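Local atomic coordinates of CELL division protein FTSZ (Haloferax volcanii, PDB entry 4B46), a protein that binds GTP as a tubulin-like cytoskeletal GTPase and controls archaeal cell shape, being essential for the rod-shaped cells needed for efficient swimming. Residues 2-7 with 31-36; 99-104 with 125-130; 266-271 with 305-310; 297-302 with 338-343. One frame throughout, in Å; residues are numbered along the deposited sequence.

Contact 1: 2-7 with 31-36; sequences KLAMIG and VRAAVA
Leu3 O takes two backbone N-H groups from the neighbouring strand, Arg32 N at 2.9 Å and, more weakly, Ala33 N at 3.4 Å. This shared acceptor, with the register shifting by one residue, marks a beta bulge in the parallel pairing of strand 3-8 with strand 31-38, the two strands of the first beta-alpha-beta unit of the tubulin/FtsZ GTPase domain, joined by helix 9-26. Beyond the bulge the ladder is regular: Met5 N donates to Ala33 O, Val35 N to Met5 O at 2.8 Å, and Gly7 N to Val35 O. Gly7 ends this run beside Gly12, one of the GTP-binding residues. At the outer end the side chain of Arg32 turns away to a salt bridge from NE to Glu97 OE1, and Lys2 NZ is hydrogen-bonded to Glu97 O.

Apolar side chains fill both faces. Leu3, Met5, Val31 and Ala34 share one, where Met5 and Ala34 pack on Val16 of helix 9-26; Ala4, Ile6, Ala33 and Val35 share the other. Ile6 and Val35 lie side by side, CG1 of Ile6 being 4.2 Å from CB of Val35. Met5, extended beyond CG (chi3 179°), reaches across Val31 at about a right angle and sets its CE 4.1 Å from Val31 CG2.

Contact 2: 99-104 with 125-130; sequences DAFLVV and RIYTEP
Phe101 and Tyr127 meet where helix 111-126 ends and the chain turns back into the sheet, within the beta-alpha-beta unit formed by strand 100-106, that helix and strand 131-137 of the GTPase domain. The two side chains cross at about a right angle while their rings stay nearly parallel, the planes 25° apart. The rings are slid past each other, with centroids 4.9 Å from each other and little overlap. Phe101 CZ comes over one face of Tyr127, toward its rim, and lies 3.4 Å from Tyr127 CD2. Ile126 CG1 lies over the opposite face, also toward the rim, so the tyrosine ring sits between an aliphatic chain and the phenylalanine ring. Gln87 holds the Tyr127 hydroxyl.

Glu129 bends at chi2 (89°), which brings its carboxylate back to the edge of the Phe101 ring, OE1 standing 4.0 Å from Phe101 CE1. Pro130 packs against the start of strand 100-106: its CD rests 3.3 Å from Asp99 O, and its CB packs on the methyl group of Ala100. Asp99 directs its own side chain away, to the backbone N of Lys2 and the hydroxyl of Ser216. One backbone hydrogen bond joins the segments and leads into the pairing with strand 131-137: Phe101 N donates to Pro130 O at 2.9 Å, with an N-H...O angle of 165°.

Contact 3: 266-271 with 305-310; sequences HTTNRI and HLNRKG
Thr267, Thr268 and Ile271 lie on the first turns of helix 265-280, along one side, and meet the chain where it leaves a loop at His305 and Leu306 to enter helix 308-322. The backbones come very close at Thr268 and Gly310, whose CA atoms are 4.3 Å apart. With no side chain on Gly310, Thr268 CG2 sits 3.8 Å from its CA, and Ile271 CG2 comes within 3.5 Å of its carbonyl C.

Asn307 is the N-cap of helix 308-322. Its OD1 accepts from Gly310 N at 2.9 Å, the donor lying above the carbonyl plane, while the other end of the amide reaches the neighbouring helix: ND2 donates to Thr268 OG1 at 2.9 Å, close to the amide plane. The two bonds fix the rotation of the amide. Thr268 OG1 in turn bonds to Thr264 O. A chi1 of 70°, placing CG between the backbone N and carbonyl carbon, lets Asn307 slide past Thr267 in the opposite direction, with Thr267 CG2 against the amide. Ile271 CD1 adds contact at Asn307 OD1.

This contact joins the beginnings of two helices of the C-terminal domain; helix 265-280, through Ile271, and the loop leading into helix 308-322, through Leu306, both pack on Leu299 of strand 294-301.

Contact 4: 297-302 with 338-343; sequences LVLAGP and EKVAGV
Val343 N donates to Val298 O at 2.7 Å, the shortest hydrogen bond between these strands, and Val298 O also receives a CA-H...O contact from Gly342 CA at 3.3 Å. The return bond from Val298 N to Val343 O closes the ring of a hydrogen-bonded pair. Two residues along, Ala300 and Ala341 repeat it with 2.8 Å bonds in both directions, from Ala300 N to Ala341 O and from Ala341 N to Ala300 O. Between them Leu299 faces Gly342 as a non-hydrogen-bonded pair.

Segments 297-301 and 339-343 run antiparallel, 167° between their directions, within strands 294-301 and 339-347 of the tubulin-like C-terminal domain. Strand 326-333 takes the other edge of 294-301, and strand 228-237 that of 339-347.

The side chains of Val298, Ala300, Ala341 and Val343 share one face, where the CB atoms of Val298 and Val343 are 4.3 Å apart. On the other, Leu297, Leu299 and Val340 meet helix 265-280. Leu299 slants across Val340, its CD1 lying 4.1 Å from Val340 CG1; that valine branch is anti to the backbone N (chi1 -180°) and also rests against Ala300 O. At the end of the pairing, Pro302 CD packs 3.6 Å from Lys339 O.

Contacts 1 and 2 lie in the GTPase domain, contacts 3 and 4 in the C-terminal domain. The first two follow each other along the chain, have centres 10 Å apart and touch through the neighbouring strands 3-8 and 100-106. Contacts 3 and 4 alternate along the sequence: helix 265-280, strand 294-301, helix 308-322 and strand 339-347 come in that order. Their centres are 11 Å apart, and they touch, His305 CB packing on Val340 CG2. Contact 4 is about 23 Å from contact 1, centre to centre, and the strands of both can be followed through one continuous run of neighbours, from the GTPase domain into the C-terminal domain.

Contact 1: 2-7 with 31-36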
loop_
_atom_site.group_PDB
_atom_site.type_symbol
_atom_site.label_atom_id
_atom_site.label_comp_id
_atom_site.label_asym_id
_atom_site.label_seq_id
_atom_site.Cartn_x
_atom_site.Cartn_y
_atom_site.Cartn_z
ATOM N N LYS A 2 6.705 1.842 12.270
ATOM C CA LYS A 2 5.701 1.064 12.985
ATOM C C LYS A 2 4.310 1.433 12.503
ATOM O O LYS A 2 3.914 2.599 12.591
ATOM C CB LYS A 2 5.811 1.308 14.492
ATOM C CG LYS A 2 7.112 0.814 15.082
ATOM C CD LYS A 2 7.172 1.108 16.562
ATOM C CE LYS A 2 7.326 2.597 16.819
ATOM N NZ LYS A 2 7.164 2.917 18.273
ATOM N N LEU A 3 3.574 0.445 11.993
ATOM C CA LEU A 3 2.258 0.703 11.414
ATOM C C LEU A 3 1.130 0.002 12.152
ATOM O O LEU A 3 1.298 -1.105 12.656
ATOM C CB LEU A 3 2.216 0.267 9.941
ATOM C CG LEU A 3 3.174 0.960 8.967
ATOM C CD1 LEU A 3 3.063 0.349 7.576
ATOM C CD2 LEU A 3 2.880 2.445 8.925
ATOM N N ALA A 4 -0.021 0.666 12.202
ATOM C CA ALA A 4 -1.287 -0.000 12.487
ATOM C C ALA A 4 -1.973 -0.299 11.152
ATOM O O ALA A 4 -2.461 0.606 10.478
ATOM C CB ALA A 4 -2.160 0.882 13.357
ATOM N N MET A 5 -1.996 -1.567 10.760
ATOM C CA MET A 5 -2.602 -1.953 9.497
ATOM C C MET A 5 -4.038 -2.431 9.661
ATOM O O MET A 5 -4.313 -3.308 10.482
ATOM C CB MET A 5 -1.811 -3.079 8.850
ATOM C CG MET A 5 -0.418 -2.707 8.450
ATOM S SD MET A 5 0.115 -3.778 7.093
ATOM C CE MET A 5 1.746 -3.072 6.851
ATOM N N ILE A 6 -4.940 -1.863 8.863
ATOM C CA ILE A 6 -6.324 -2.331 8.818
ATOM C C ILE A 6 -6.687 -2.748 7.402
ATOM O O ILE A 6 -6.688 -1.923 6.487
ATOM C CB ILE A 6 -7.338 -1.264 9.298
ATOM C CG1 ILE A 6 -6.963 -0.751 10.696
ATOM C CG2 ILE A 6 -8.761 -1.845 9.301
ATOM C CD1 ILE A 6 -6.327 0.602 10.693
ATOM N N GLY A 7 -6.971 -4.034 7.227
ATOM C CA GLY A 7 -7.439 -4.547 5.947
ATOM C C GLY A 7 -8.951 -4.444 5.886
ATOM O O GLY A 7 -9.644 -4.807 6.845
ATOM N N VAL A 31 4.541 -4.334 11.500
ATOM C CA VAL A 31 3.113 -4.428 11.802
ATOM C C VAL A 31 2.897 -4.477 13.307
ATOM O O VAL A 31 2.860 -5.553 13.911
ATOM C CB VAL A 31 2.485 -5.663 11.135
ATOM C CG1 VAL A 31 0.964 -5.593 11.208
ATOM C CG2 VAL A 31 2.951 -5.770 9.682
ATOM N N ARG A 32 2.762 -3.301 13.913
ATOM C CA ARG A 32 2.614 -3.201 15.358
ATOM C C ARG A 32 1.205 -3.624 15.762
ATOM O O ARG A 32 0.971 -4.102 16.880
ATOM C CB ARG A 32 2.907 -1.774 15.823
ATOM C CG ARG A 32 2.826 -1.585 17.329
ATOM C CD ARG A 32 3.864 -2.415 18.062
ATOM N NE ARG A 32 3.576 -2.511 19.494
ATOM C CZ ARG A 32 3.201 -3.626 20.117
ATOM N NH1 ARG A 32 3.074 -4.756 19.440
ATOM N NH2 ARG A 32 2.960 -3.613 21.421
ATOM N N ALA A 33 0.265 -3.452 14.839
ATOM C CA ALA A 33 -1.105 -3.900 15.053
ATOM C C ALA A 33 -1.737 -4.246 13.720
ATOM O O ALA A 33 -1.544 -3.539 12.734
ATOM C CB ALA A 33 -1.916 -2.825 15.737
ATOM N N ALA A 34 -2.496 -5.333 13.685
ATOM C CA ALA A 34 -3.216 -5.687 12.470
ATOM C C ALA A 34 -4.691 -5.975 12.769
ATOM O O ALA A 34 -5.017 -6.687 13.715
ATOM C CB ALA A 34 -2.557 -6.860 11.782
ATOM N N VAL A 35 -5.568 -5.385 11.966
ATOM C CA VAL A 35 -7.014 -5.550 12.115
ATOM C C VAL A 35 -7.622 -5.819 10.734
ATOM O O VAL A 35 -7.143 -5.280 9.734
ATOM C CB VAL A 35 -7.653 -4.289 12.762
ATOM C CG1 VAL A 35 -9.173 -4.347 12.706
ATOM C CG2 VAL A 35 -7.182 -4.133 14.225
ATOM N N ALA A 36 -8.641 -6.675 10.680
ATOM C CA ALA A 36 -9.349 -6.986 9.433
ATOM C C ALA A 36 -10.833 -6.687 9.602
ATOM O O ALA A 36 -11.449 -7.099 10.594
ATOM C CB ALA A 36 -9.163 -8.448 9.064
#

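Contact 2: 99-104 with 125-130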
loop_
_atom_site.group_PDB
_atom_site.type_symbol
_atom_site.label_atom_id
_atom_site.label_comp_id
_atom_site.label_asym_id
_atom_site.label_seq_id
_atom_site.Cartn_x
_atom_site.Cartn_y
_atom_site.Cartn_z
ATOM N N ASP A 99 3.696 4.832 14.275
ATOM C CA ASP A 99 4.053 6.025 13.514
ATOM C C ASP A 99 2.932 6.463 12.579
ATOM O O ASP A 99 2.797 7.650 12.271
ATOM C CB ASP A 99 5.320 5.763 12.691
ATOM C CG ASP A 99 6.515 5.451 13.562
ATOM O OD1 ASP A 99 6.739 6.205 14.532
ATOM O OD2 ASP A 99 7.208 4.450 13.297
ATOM N N ALA A 100 2.143 5.498 12.114
ATOM C CA ALA A 100 1.069 5.799 11.176
ATOM C C ALA A 100 0.062 4.665 11.076
ATOM O O ALA A 100 0.359 3.529 11.446
ATOM C CB ALA A 100 1.654 6.107 9.776
ATOM N N PHE A 101 -1.129 4.991 10.576
ATOM C CA PHE A 101 -2.125 3.988 10.203
ATOM C C PHE A 101 -2.010 3.711 8.713
ATOM O O PHE A 101 -1.661 4.611 7.945
ATOM C CB PHE A 101 -3.534 4.499 10.492
ATOM C CG PHE A 101 -3.862 4.584 11.949
ATOM C CD1 PHE A 101 -3.582 5.731 12.667
ATOM C CD2 PHE A 101 -4.457 3.510 12.596
ATOM C CE1 PHE A 101 -3.886 5.808 14.018
ATOM C CE2 PHE A 101 -4.768 3.578 13.937
ATOM C CZ PHE A 101 -4.487 4.725 14.649
ATOM N N LEU A 102 -2.280 2.471 8.312
ATOM C CA LEU A 102 -2.387 2.122 6.896
ATOM C C LEU A 102 -3.679 1.336 6.629
ATOM O O LEU A 102 -3.870 0.219 7.131
ATOM C CB LEU A 102 -1.171 1.324 6.424
ATOM C CG LEU A 102 -1.164 0.945 4.943
ATOM C CD1 LEU A 102 -0.949 2.179 4.064
ATOM C CD2 LEU A 102 -0.106 -0.112 4.647
ATOM N N VAL A 103 -4.563 1.929 5.838
ATOM C CA VAL A 103 -5.826 1.290 5.480
ATOM C C VAL A 103 -5.663 0.642 4.112
ATOM O O VAL A 103 -5.395 1.318 3.113
ATOM C CB VAL A 103 -6.986 2.307 5.475
ATOM C CG1 VAL A 103 -8.314 1.632 5.066
ATOM C CG2 VAL A 103 -7.103 2.957 6.847
ATOM N N VAL A 104 -5.778 -0.680 4.082
ATOM C CA VAL A 104 -5.522 -1.443 2.870
ATOM C C VAL A 104 -6.817 -2.026 2.311
ATOM O O VAL A 104 -7.598 -2.620 3.058
ATOM C CB VAL A 104 -4.549 -2.598 3.139
ATOM C CG1 VAL A 104 -4.195 -3.312 1.813
ATOM C CG2 VAL A 104 -3.288 -2.076 3.833
ATOM N N ARG A 125 -10.097 11.800 12.146
ATOM C CA ARG A 125 -10.945 12.606 13.008
ATOM C C ARG A 125 -10.597 12.436 14.489
ATOM O O ARG A 125 -10.760 13.362 15.286
ATOM C CB ARG A 125 -12.403 12.217 12.773
ATOM C CG ARG A 125 -13.346 13.374 12.647
ATOM C CD ARG A 125 -14.633 12.944 11.949
ATOM N NE ARG A 125 -15.638 13.996 11.999
ATOM C CZ ARG A 125 -16.694 13.976 12.798
ATOM N NH1 ARG A 125 -16.897 12.940 13.601
ATOM N NH2 ARG A 125 -17.552 14.985 12.781
ATOM N N ILE A 126 -10.132 11.250 14.866
ATOM C CA ILE A 126 -9.885 10.983 16.281
ATOM C C ILE A 126 -8.405 10.831 16.645
ATOM O O ILE A 126 -8.040 11.008 17.808
ATOM C CB ILE A 126 -10.702 9.765 16.806
ATOM C CG1 ILE A 126 -9.987 8.454 16.488
ATOM C CG2 ILE A 126 -12.128 9.770 16.225
ATOM C CD1 ILE A 126 -10.788 7.228 16.872
ATOM N N TYR A 127 -7.562 10.505 15.663
ATOM C CA TYR A 127 -6.127 10.369 15.909
ATOM C C TYR A 127 -5.337 11.451 15.181
ATOM O O TYR A 127 -5.808 12.011 14.195
ATOM C CB TYR A 127 -5.609 8.991 15.476
ATOM C CG TYR A 127 -6.243 7.835 16.208
ATOM C CD1 TYR A 127 -6.076 7.677 17.582
ATOM C CD2 TYR A 127 -7.006 6.894 15.527
ATOM C CE1 TYR A 127 -6.662 6.617 18.257
ATOM C CE2 TYR A 127 -7.592 5.832 16.188
ATOM C CZ TYR A 127 -7.416 5.694 17.548
ATOM O OH TYR A 127 -7.999 4.637 18.199
ATOM N N THR A 128 -4.133 11.731 15.667
ATOM C CA THR A 128 -3.290 12.758 15.064
ATOM C C THR A 128 -2.105 12.196 14.279
ATOM O O THR A 128 -1.394 12.949 13.623
ATOM C CB THR A 128 -2.780 13.766 16.118
ATOM O OG1 THR A 128 -2.179 13.056 17.207
ATOM C CG2 THR A 128 -3.931 14.603 16.656
ATOM N N GLU A 129 -1.878 10.889 14.351
ATOM C CA GLU A 129 -0.843 10.266 13.521
ATOM C C GLU A 129 -1.284 10.278 12.052
ATOM O O GLU A 129 -2.479 10.326 11.773
ATOM C CB GLU A 129 -0.583 8.817 13.959
ATOM C CG GLU A 129 0.095 8.664 15.318
ATOM C CD GLU A 129 -0.894 8.600 16.462
ATOM O OE1 GLU A 129 -2.111 8.718 16.202
ATOM O OE2 GLU A 129 -0.445 8.420 17.617
ATOM N N PRO A 130 -0.325 10.235 11.110
ATOM C CA PRO A 130 -0.715 10.162 9.688
ATOM C C PRO A 130 -1.560 8.927 9.384
ATOM O O PRO A 130 -1.340 7.872 9.983
ATOM C CB PRO A 130 0.631 10.051 8.957
ATOM C CG PRO A 130 1.639 10.643 9.901
ATOM C CD PRO A 130 1.137 10.292 11.286
#

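Contact 3: 266-271 with 305-310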
loop_
_atom_site.group_PDB
_atom_site.type_symbol
_atom_site.label_atom_id
_atom_site.label_comp_id
_atom_site.label_asym_id
_atom_site.label_seq_id
_atom_site.Cartn_x
_atom_site.Cartn_y
_atom_site.Cartn_z
ATOM N N HIS A 266 32.684 -1.841 -6.918
ATOM C CA HIS A 266 31.721 -2.914 -7.119
ATOM C C HIS A 266 30.439 -2.607 -6.364
ATOM O O HIS A 266 29.357 -2.573 -6.944
ATOM C CB HIS A 266 32.307 -4.251 -6.666
ATOM C CG HIS A 266 33.457 -4.123 -5.715
ATOM N ND1 HIS A 266 34.766 -4.035 -6.138
ATOM C CD2 HIS A 266 33.495 -4.079 -4.362
ATOM C CE1 HIS A 266 35.563 -3.937 -5.086
ATOM N NE2 HIS A 266 34.817 -3.966 -3.997
ATOM N N THR A 267 30.574 -2.366 -5.066
ATOM C CA THR A 267 29.436 -2.004 -4.232
ATOM C C THR A 267 28.655 -0.807 -4.786
ATOM O O THR A 267 27.428 -0.860 -4.904
ATOM C CB THR A 267 29.879 -1.727 -2.782
ATOM O OG1 THR A 267 30.294 -2.954 -2.176
ATOM C CG2 THR A 267 28.743 -1.148 -1.974
ATOM N N THR A 268 29.371 0.256 -5.146
ATOM C CA THR A 268 28.731 1.471 -5.638
ATOM C C THR A 268 27.953 1.206 -6.923
ATOM O O THR A 268 26.780 1.580 -7.032
ATOM C CB THR A 268 29.747 2.617 -5.846
ATOM O OG1 THR A 268 30.402 2.892 -4.606
ATOM C CG2 THR A 268 29.045 3.886 -6.305
ATOM N N ASN A 269 28.592 0.533 -7.876
ATOM C CA ASN A 269 27.954 0.221 -9.155
ATOM C C ASN A 269 26.745 -0.718 -9.042
ATOM O O ASN A 269 25.763 -0.569 -9.771
ATOM C CB ASN A 269 28.973 -0.356 -10.141
ATOM C CG ASN A 269 30.072 0.627 -10.480
ATOM O OD1 ASN A 269 29.895 1.840 -10.358
ATOM N ND2 ASN A 269 31.219 0.111 -10.910
ATOM N N ARG A 270 26.823 -1.690 -8.141
ATOM C CA ARG A 270 25.706 -2.600 -7.914
ATOM C C ARG A 270 24.493 -1.825 -7.400
ATOM O O ARG A 270 23.358 -2.058 -7.822
ATOM C CB ARG A 270 26.105 -3.679 -6.904
ATOM C CG ARG A 270 25.038 -4.736 -6.660
ATOM C CD ARG A 270 25.127 -5.316 -5.257
ATOM N NE ARG A 270 25.110 -4.257 -4.252
ATOM C CZ ARG A 270 26.174 -3.871 -3.556
ATOM N NH1 ARG A 270 27.344 -4.470 -3.740
ATOM N NH2 ARG A 270 26.068 -2.890 -2.672
ATOM N N ILE A 271 24.747 -0.897 -6.485
ATOM C CA ILE A 271 23.698 -0.064 -5.926
ATOM C C ILE A 271 23.070 0.838 -6.977
ATOM O O ILE A 271 21.848 0.916 -7.081
ATOM C CB ILE A 271 24.223 0.802 -4.769
ATOM C CG1 ILE A 271 24.461 -0.061 -3.531
ATOM C CG2 ILE A 271 23.239 1.922 -4.448
ATOM C CD1 ILE A 271 25.027 0.713 -2.345
ATOM N N HIS A 305 27.372 -4.959 1.922
ATOM C CA HIS A 305 27.033 -4.674 0.529
ATOM C C HIS A 305 26.260 -3.367 0.370
ATOM O O HIS A 305 25.524 -3.189 -0.595
ATOM C CB HIS A 305 26.239 -5.829 -0.084
ATOM C CG HIS A 305 27.010 -7.109 -0.173
ATOM N ND1 HIS A 305 26.796 -8.168 0.684
ATOM C CD2 HIS A 305 27.998 -7.498 -1.011
ATOM C CE1 HIS A 305 27.617 -9.155 0.374
ATOM N NE2 HIS A 305 28.356 -8.775 -0.652
ATOM N N LEU A 306 26.420 -2.461 1.331
ATOM C CA LEU A 306 25.816 -1.135 1.259
ATOM C C LEU A 306 26.910 -0.099 1.485
ATOM O O LEU A 306 27.836 -0.340 2.251
ATOM C CB LEU A 306 24.746 -0.968 2.340
ATOM C CG LEU A 306 23.536 -1.897 2.380
ATOM C CD1 LEU A 306 22.725 -1.681 3.668
ATOM C CD2 LEU A 306 22.650 -1.703 1.163
ATOM N N ASN A 307 26.818 1.044 0.811
ATOM C CA ASN A 307 27.730 2.153 1.083
ATOM C C ASN A 307 27.069 3.506 0.845
ATOM O O ASN A 307 25.949 3.565 0.335
ATOM C CB ASN A 307 29.073 2.014 0.336
ATOM C CG ASN A 307 28.959 2.200 -1.177
ATOM O OD1 ASN A 307 27.918 2.574 -1.711
ATOM N ND2 ASN A 307 30.062 1.942 -1.873
ATOM N N ARG A 308 27.743 4.586 1.231
ATOM C CA ARG A 308 27.147 5.911 1.103
ATOM C C ARG A 308 27.186 6.398 -0.342
ATOM O O ARG A 308 26.259 7.053 -0.813
ATOM C CB ARG A 308 27.837 6.929 2.019
ATOM C CG ARG A 308 27.143 8.288 2.008
ATOM C CD ARG A 308 27.818 9.338 2.885
ATOM N NE ARG A 308 26.968 10.521 3.006
ATOM C CZ ARG A 308 27.032 11.584 2.209
ATOM N NH1 ARG A 308 27.926 11.632 1.229
ATOM N NH2 ARG A 308 26.205 12.607 2.397
ATOM N N LYS A 309 28.261 6.059 -1.041
ATOM C CA LYS A 309 28.492 6.566 -2.386
ATOM C C LYS A 309 27.409 6.133 -3.373
ATOM O O LYS A 309 26.969 6.922 -4.206
ATOM C CB LYS A 309 29.872 6.121 -2.876
ATOM C CG LYS A 309 30.332 6.786 -4.162
ATOM C CD LYS A 309 31.819 6.540 -4.393
ATOM C CE LYS A 309 32.286 7.164 -5.696
ATOM N NZ LYS A 309 33.767 7.094 -5.847
ATOM N N GLY A 310 26.979 4.879 -3.277
ATOM C CA GLY A 310 25.969 4.362 -4.185
ATOM C C GLY A 310 24.669 5.104 -3.999
ATOM O O GLY A 310 23.994 5.463 -4.964
#

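Contact 4: 297-302 with 338-343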
loop_
_atom_site.group_PDB
_atom_site.type_symbol
_atom_site.label_atom_id
_atom_site.label_comp_id
_atom_site.label_asym_id
_atom_site.label_seq_id
_atom_site.Cartn_x
_atom_site.Cartn_y
_atom_site.Cartn_z
ATOM N N LEU A 297 14.644 7.080 -1.790
ATOM C CA LEU A 297 15.358 5.878 -2.175
ATOM C C LEU A 297 15.665 5.071 -0.927
ATOM O O LEU A 297 16.154 5.607 0.067
ATOM C CB LEU A 297 16.667 6.251 -2.891
ATOM C CG LEU A 297 17.626 5.105 -3.184
ATOM C CD1 LEU A 297 16.957 4.067 -4.080
ATOM C CD2 LEU A 297 18.916 5.638 -3.835
ATOM N N VAL A 298 15.384 3.777 -0.985
ATOM C CA VAL A 298 15.677 2.896 0.125
ATOM C C VAL A 298 16.464 1.687 -0.363
ATOM O O VAL A 298 16.008 0.960 -1.248
ATOM C CB VAL A 298 14.378 2.412 0.808
ATOM C CG1 VAL A 298 14.703 1.435 1.932
ATOM C CG2 VAL A 298 13.579 3.596 1.340
ATOM N N LEU A 299 17.646 1.481 0.211
ATOM C CA LEU A 299 18.454 0.293 -0.068
ATOM C C LEU A 299 18.428 -0.627 1.143
ATOM O O LEU A 299 18.747 -0.211 2.238
ATOM C CB LEU A 299 19.903 0.679 -0.372
ATOM C CG LEU A 299 20.322 0.909 -1.822
ATOM C CD1 LEU A 299 20.194 -0.371 -2.639
ATOM C CD2 LEU A 299 19.503 2.013 -2.442
ATOM N N ALA A 300 18.049 -1.883 0.956
ATOM C CA ALA A 300 18.003 -2.819 2.071
ATOM C C ALA A 300 18.894 -4.010 1.783
ATOM O O ALA A 300 18.854 -4.576 0.693
ATOM C CB ALA A 300 16.573 -3.274 2.323
ATOM N N GLY A 301 19.701 -4.392 2.764
ATOM C CA GLY A 301 20.593 -5.518 2.597
ATOM C C GLY A 301 21.628 -5.582 3.696
ATOM O O GLY A 301 21.620 -4.761 4.618
ATOM N N PRO A 302 22.527 -6.569 3.608
ATOM C CA PRO A 302 23.600 -6.709 4.590
ATOM C C PRO A 302 24.539 -5.520 4.488
ATOM O O PRO A 302 24.872 -5.112 3.373
ATOM C CB PRO A 302 24.302 -8.000 4.165
ATOM C CG PRO A 302 23.972 -8.161 2.722
ATOM C CD PRO A 302 22.614 -7.569 2.531
ATOM N N GLU A 338 20.612 -12.147 2.373
ATOM C CA GLU A 338 21.291 -12.683 1.199
ATOM C C GLU A 338 20.833 -11.978 -0.076
ATOM O O GLU A 338 21.255 -12.326 -1.179
ATOM C CB GLU A 338 21.082 -14.197 1.109
ATOM C CG GLU A 338 21.705 -14.965 2.275
ATOM C CD GLU A 338 21.108 -16.348 2.462
ATOM O OE1 GLU A 338 20.232 -16.735 1.657
ATOM O OE2 GLU A 338 21.509 -17.048 3.416
ATOM N N LYS A 339 19.975 -10.976 0.092
ATOM C CA LYS A 339 19.513 -10.149 -1.016
ATOM C C LYS A 339 19.797 -8.679 -0.752
ATOM O O LYS A 339 19.805 -8.235 0.397
ATOM C CB LYS A 339 18.005 -10.308 -1.218
ATOM C CG LYS A 339 17.569 -11.571 -1.919
ATOM C CD LYS A 339 16.067 -11.534 -2.129
ATOM C CE LYS A 339 15.550 -12.793 -2.804
ATOM N NZ LYS A 339 14.068 -12.730 -2.994
ATOM N N VAL A 340 20.029 -7.926 -1.821
ATOM C CA VAL A 340 19.993 -6.476 -1.739
ATOM C C VAL A 340 18.789 -5.993 -2.541
ATOM O O VAL A 340 18.582 -6.411 -3.682
ATOM C CB VAL A 340 21.286 -5.820 -2.261
ATOM C CG1 VAL A 340 21.191 -4.304 -2.142
ATOM C CG2 VAL A 340 22.494 -6.329 -1.488
ATOM N N ALA A 341 17.978 -5.136 -1.937
ATOM C CA ALA A 341 16.800 -4.616 -2.616
ATOM C C ALA A 341 16.816 -3.094 -2.614
ATOM O O ALA A 341 17.176 -2.470 -1.611
ATOM C CB ALA A 341 15.536 -5.134 -1.952
ATOM N N GLY A 342 16.439 -2.506 -3.744
ATOM C CA GLY A 342 16.289 -1.066 -3.841
ATOM C C GLY A 342 14.836 -0.706 -4.079
ATOM O O GLY A 342 14.190 -1.274 -4.964
ATOM N N VAL A 343 14.316 0.223 -3.281
ATOM C CA VAL A 343 12.949 0.688 -3.448
ATOM C C VAL A 343 12.954 2.182 -3.680
ATOM O O VAL A 343 13.671 2.921 -3.019
ATOM C CB VAL A 343 12.078 0.346 -2.207
ATOM C CG1 VAL A 343 11.009 1.410 -1.960
ATOM C CG2 VAL A 343 11.439 -1.028 -2.370
#